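Local coordinates for flagellar biosynthesis protein flhA (Bacillus subtilis, PDB 3MIX) that takes part in the export of flagellum proteins through the flagellar type III secretion system, this chain being the cytosolic domain of the membrane protein, at residues His201-Glu204 and Leu209-Glu212; Lys225-Leu230 and Val235-Leu240. All blocks are in the same frame, centred on the assembly; numbering follows the deposited sequence.

Contact 1: His201-Glu204 and Leu209-Glu212; sequences HLKE and LVEE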
loop_
_atom_site.group_PDB
_atom_site.type_symbol
_atom_site.label_atom_id
_atom_site.label_comp_id
_atom_site.label_asym_id
_atom_site.label_seq_id
_atom_site.Cartn_x
_atom_site.Cartn_y
_atom_site.Cartn_z
ATOM N N HIS A 201 2.291 -20.808 -5.291
ATOM C CA HIS A 201 0.901 -20.920 -5.746
ATOM C C HIS A 201 0.833 -20.828 -7.280
ATOM O O HIS A 201 0.172 -21.636 -7.925
ATOM C CB HIS A 201 0.060 -19.816 -5.076
ATOM C CG HIS A 201 -1.410 -19.898 -5.351
ATOM N ND1 HIS A 201 -2.190 -20.967 -4.952
ATOM C CD2 HIS A 201 -2.250 -19.027 -5.966
ATOM C CE1 HIS A 201 -3.443 -20.758 -5.321
ATOM N NE2 HIS A 201 -3.507 -19.586 -5.934
ATOM N N LEU A 202 1.572 -19.879 -7.850
ATOM C CA LEU A 202 1.639 -19.705 -9.300
ATOM C C LEU A 202 2.271 -20.915 -9.966
ATOM O O LEU A 202 1.875 -21.336 -11.063
ATOM C CB LEU A 202 2.395 -18.421 -9.664
ATOM C CG LEU A 202 2.478 -18.081 -11.150
ATOM C CD1 LEU A 202 1.086 -17.970 -11.778
ATOM C CD2 LEU A 202 3.264 -16.768 -11.346
ATOM N N LYS A 203 3.229 -21.494 -9.268
ATOM C CA LYS A 203 3.989 -22.627 -9.782
ATOM C C LYS A 203 3.101 -23.858 -10.008
ATOM O O LYS A 203 3.349 -24.630 -10.925
ATOM C CB LYS A 203 5.124 -22.957 -8.803
ATOM C CG LYS A 203 6.314 -23.661 -9.407
ATOM C CD LYS A 203 7.323 -24.051 -8.320
ATOM C CE LYS A 203 8.291 -22.915 -8.026
ATOM N NZ LYS A 203 9.493 -23.389 -7.256
ATOM N N GLU A 204 2.060 -24.021 -9.192
ATOM C CA GLU A 204 1.128 -25.169 -9.329
ATOM C C GLU A 204 0.454 -25.232 -10.700
ATOM O O GLU A 204 0.238 -26.311 -11.228
ATOM C CB GLU A 204 0.063 -25.167 -8.210
ATOM C CG GLU A 204 0.639 -25.394 -6.797
ATOM C CD GLU A 204 -0.391 -25.207 -5.671
ATOM O OE1 GLU A 204 -1.622 -25.316 -5.930
ATOM O OE2 GLU A 204 0.038 -24.948 -4.520
ATOM N N LEU A 209 6.348 -20.997 -16.714
ATOM C CA LEU A 209 6.405 -19.571 -16.622
ATOM C C LEU A 209 7.264 -19.128 -15.415
ATOM O O LEU A 209 8.129 -18.251 -15.535
ATOM C CB LEU A 209 4.971 -19.013 -16.524
ATOM C CG LEU A 209 4.867 -17.520 -16.221
ATOM C CD1 LEU A 209 5.506 -16.696 -17.346
ATOM C CD2 LEU A 209 3.410 -17.094 -15.960
ATOM N N VAL A 210 7.010 -19.728 -14.257
ATOM C CA VAL A 210 7.754 -19.390 -13.059
ATOM C C VAL A 210 9.256 -19.659 -13.234
ATOM O O VAL A 210 10.097 -18.834 -12.862
ATOM C CB VAL A 210 7.187 -20.153 -11.827
ATOM C CG1 VAL A 210 8.134 -20.063 -10.629
ATOM C CG2 VAL A 210 5.810 -19.579 -11.453
ATOM N N GLU A 211 9.573 -20.816 -13.813
ATOM C CA GLU A 211 10.943 -21.274 -13.966
ATOM C C GLU A 211 11.695 -20.379 -14.917
ATOM O O GLU A 211 12.906 -20.239 -14.808
ATOM C CB GLU A 211 10.959 -22.702 -14.501
ATOM C CG GLU A 211 11.962 -23.610 -13.819
ATOM C CD GLU A 211 13.391 -23.402 -14.294
ATOM O OE1 GLU A 211 13.591 -23.108 -15.500
ATOM O OE2 GLU A 211 14.319 -23.543 -13.459
ATOM N N GLU A 212 10.979 -19.778 -15.861
ATOM C CA GLU A 212 11.581 -18.841 -16.798
ATOM C C GLU A 212 11.966 -17.556 -16.070
ATOM O O GLU A 212 12.880 -16.841 -16.491
ATOM C CB GLU A 212 10.598 -18.487 -17.920
ATOM C CG GLU A 212 11.277 -18.063 -19.220
ATOM C CD GLU A 212 10.309 -17.484 -20.249
ATOM O OE1 GLU A 212 9.081 -17.709 -20.107
ATOM O OE2 GLU A 212 10.777 -16.803 -21.194
#
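The tight turn between two consecutive helices in the helical part of the FlhA cytosolic domain brings Leu202 and Lys203, near the end of helix 192-205, against Val210 of the short helix 207-213. The two backbones come close here, the CA atoms of Lys203 and Val210 lying 5.9 Å apart. Val210 carries the second helix's share of the contact, with one methyl for each partner. Its CG2, which lies beside the backbone N, is set against the leucine: Leu202 CG is 3.7 Å from Val210 CG2, and Leu202 CD2 is 3.8 Å from the same methyl. The leucine and valine side chains run alongside each other, pointing opposite ways, and Leu202 CB adds a longer approach of 4.0 Å to Val210 CG2. The other methyl, turned anti to the valine's own N (chi1 167°), meets the lysine: Lys203 CE stands 3.9 Å from Val210 CG1. The lysine chain is extended through chi2 and bends at chi3 (-86°), lying roughly perpendicular to the valine, so that aliphatic carbon, not the ammonium group, makes the touch. No hydrogen bond joins the two segments; the join is apolar, with Leu202 and Val210 buried and Lys203 on the exposed side. Helix 240-250 packs against both segments. Its Phe244 touches both Leu202 and Leu209, Glu245 also meets Leu209, and Ala248 meets Glu212, which places both helices against one and the same helix.

Contact 2: Lys225-Leu230 and Val235-Leu240; sequences KVLAKL and VSIRNL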
loop_
_atom_site.group_PDB
_atom_site.type_symbol
_atom_site.label_atom_id
_atom_site.label_comp_id
_atom_site.label_asym_id
_atom_site.label_seq_id
_atom_site.Cartn_x
_atom_site.Cartn_y
_atom_site.Cartn_z
ATOM N N LYS A 225 10.314 -6.785 -4.575
ATOM C CA LYS A 225 10.363 -5.327 -4.841
ATOM C C LYS A 225 9.363 -4.855 -5.911
ATOM O O LYS A 225 8.749 -3.820 -5.747
ATOM C CB LYS A 225 11.778 -4.898 -5.267
ATOM C CG LYS A 225 12.821 -5.025 -4.128
ATOM C CD LYS A 225 14.232 -4.817 -4.710
ATOM C CE LYS A 225 15.255 -4.845 -3.565
ATOM N NZ LYS A 225 15.589 -6.237 -3.114
ATOM N N VAL A 226 9.193 -5.605 -6.993
ATOM C CA VAL A 226 8.159 -5.259 -7.967
ATOM C C VAL A 226 6.774 -5.310 -7.338
ATOM O O VAL A 226 5.995 -4.348 -7.461
ATOM C CB VAL A 226 8.242 -6.139 -9.251
ATOM C CG1 VAL A 226 7.032 -5.865 -10.201
ATOM C CG2 VAL A 226 9.617 -5.927 -9.933
ATOM N N LEU A 227 6.486 -6.401 -6.623
ATOM C CA LEU A 227 5.205 -6.529 -5.947
ATOM C C LEU A 227 4.961 -5.417 -4.914
ATOM O O LEU A 227 3.842 -4.895 -4.839
ATOM C CB LEU A 227 5.040 -7.902 -5.298
ATOM C CG LEU A 227 5.183 -9.130 -6.216
ATOM C CD1 LEU A 227 4.918 -10.392 -5.399
ATOM C CD2 LEU A 227 4.189 -9.041 -7.385
ATOM N N ALA A 228 5.999 -5.050 -4.168
ATOM C CA ALA A 228 5.870 -3.985 -3.189
ATOM C C ALA A 228 5.623 -2.646 -3.871
ATOM O O ALA A 228 4.863 -1.848 -3.384
ATOM C CB ALA A 228 7.157 -3.893 -2.180
ATOM N N LYS A 229 6.293 -2.408 -4.982
ATOM C CA LYS A 229 6.108 -1.174 -5.725
ATOM C C LYS A 229 4.691 -1.073 -6.348
ATOM O O LYS A 229 4.097 0.000 -6.368
ATOM C CB LYS A 229 7.217 -1.032 -6.772
ATOM C CG LYS A 229 7.263 0.379 -7.313
ATOM C CD LYS A 229 8.662 0.882 -7.601
ATOM C CE LYS A 229 8.592 2.387 -7.846
ATOM N NZ LYS A 229 9.760 2.863 -8.627
ATOM N N LEU A 230 4.151 -2.198 -6.826
ATOM C CA LEU A 230 2.755 -2.251 -7.230
ATOM C C LEU A 230 1.809 -1.917 -6.061
ATOM O O LEU A 230 0.961 -1.010 -6.188
ATOM C CB LEU A 230 2.407 -3.603 -7.888
ATOM C CG LEU A 230 3.144 -3.849 -9.234
ATOM C CD1 LEU A 230 3.006 -5.303 -9.700
ATOM C CD2 LEU A 230 2.675 -2.870 -10.370
ATOM N N VAL A 235 -1.894 -0.850 -6.769
ATOM C CA VAL A 235 -2.140 -1.704 -7.910
ATOM C C VAL A 235 -2.232 -3.089 -7.331
ATOM O O VAL A 235 -1.271 -3.590 -6.756
ATOM C CB VAL A 235 -0.998 -1.623 -8.969
ATOM C CG1 VAL A 235 -1.217 -2.663 -10.086
ATOM C CG2 VAL A 235 -0.877 -0.192 -9.555
ATOM N N SER A 236 -3.398 -3.700 -7.457
ATOM C CA SER A 236 -3.572 -5.083 -7.006
ATOM C C SER A 236 -2.539 -6.018 -7.689
ATOM O O SER A 236 -2.193 -5.831 -8.885
ATOM C CB SER A 236 -4.991 -5.555 -7.344
ATOM O OG SER A 236 -5.135 -6.951 -7.119
ATOM N N ILE A 237 -2.074 -7.012 -6.935
ATOM C CA ILE A 237 -1.195 -8.053 -7.469
ATOM C C ILE A 237 -1.910 -9.404 -7.629
ATOM O O ILE A 237 -1.246 -10.450 -7.658
ATOM C CB ILE A 237 0.106 -8.201 -6.624
ATOM C CG1 ILE A 237 -0.213 -8.605 -5.161
ATOM C CG2 ILE A 237 0.935 -6.860 -6.656
ATOM C CD1 ILE A 237 1.006 -8.915 -4.302
ATOM N N ARG A 238 -3.246 -9.392 -7.747
ATOM C CA ARG A 238 -4.015 -10.614 -8.083
ATOM C C ARG A 238 -3.688 -11.270 -9.410
ATOM O O ARG A 238 -3.738 -12.491 -9.510
ATOM C CB ARG A 238 -5.525 -10.350 -8.045
ATOM C CG ARG A 238 -5.920 -10.035 -6.602
ATOM C CD ARG A 238 -7.087 -10.768 -6.161
ATOM N NE ARG A 238 -7.205 -12.114 -6.694
ATOM C CZ ARG A 238 -8.381 -12.664 -6.950
ATOM N NH1 ARG A 238 -8.462 -13.890 -7.424
ATOM N NH2 ARG A 238 -9.481 -11.962 -6.751
ATOM N N ASN A 239 -3.369 -10.468 -10.423
ATOM C CA ASN A 239 -3.110 -10.985 -11.746
ATOM C C ASN A 239 -1.630 -11.393 -11.840
ATOM O O ASN A 239 -0.800 -10.726 -12.492
ATOM C CB ASN A 239 -3.475 -9.950 -12.818
ATOM C CG ASN A 239 -3.567 -10.570 -14.227
ATOM O OD1 ASN A 239 -4.130 -9.958 -15.154
ATOM N ND2 ASN A 239 -3.050 -11.791 -14.379
ATOM N N LEU A 240 -1.329 -12.504 -11.189
ATOM C CA LEU A 240 0.026 -12.995 -11.093
ATOM C C LEU A 240 0.552 -13.483 -12.438
ATOM O O LEU A 240 1.760 -13.360 -12.710
ATOM C CB LEU A 240 0.115 -14.129 -10.059
ATOM C CG LEU A 240 -0.066 -13.767 -8.585
ATOM C CD1 LEU A 240 -0.178 -15.056 -7.730
ATOM C CD2 LEU A 240 1.079 -12.846 -8.105
#
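Val235 meets the end of segment 225-230 through both backbone and side chain. Its N donates to Leu230 O (2.9 Å, 158° at the hydrogen), approaching from above the carbonyl plane, 43° out of it. Val235 CB sits 3.5 Å from Leu230 O, while Val235 CG1, anti to the backbone N, reaches Leu230 CD2 at 3.9 Å as the two side chains pass at a slant. Ser236 points away from the helix; its OG accepts from Arg238 N at 3.1 Å, closing an ST turn. Ile237 turns back toward the helix. Its CG2 lies 3.8 Å from Leu230 CB and 4.0 Å from Leu227 CD2, bridging two leucines about one helical turn apart. CG1 stands between the backbone N and the carbonyl carbon (chi1 61°), leaving CG2 to face the helix. Ile190 and Leu198 also touch Ile237, and its backbone is hydrogen-bonded to Leu84. Asn239 centres an inverse gamma turn and holds the N-cap position of helix 240-250, which Leu240 begins. The four residues that touch, Leu227, Leu230, Val235 and Ile237, are buried. The segment is thus an interhelical loop, packed back on helix 220-232 through Val235 and Ile237, with an ST turn and N-cap leading into helix 240-250.

Contact 1 and contact 2 follow one another along the chain, with helices 207-213 and 220-232 consecutive and the first contact complete before the second begins. Their centres lie about 16 Å apart, contact 1 about 25 Å from the centre of the chain and contact 2 about 10 Å from it. They meet where Leu202 CD2 packs 4.0 Å from Leu240 O. Helices 192-205 and 240-250 tie them together: the first supplies one side of contact 1 and also touches Leu227, Ile237 and Leu240, while the second starts at the end of contact 2 and packs against contact 1. The two contacts thus belong to one continuous helical region of the FlhA cytosolic domain.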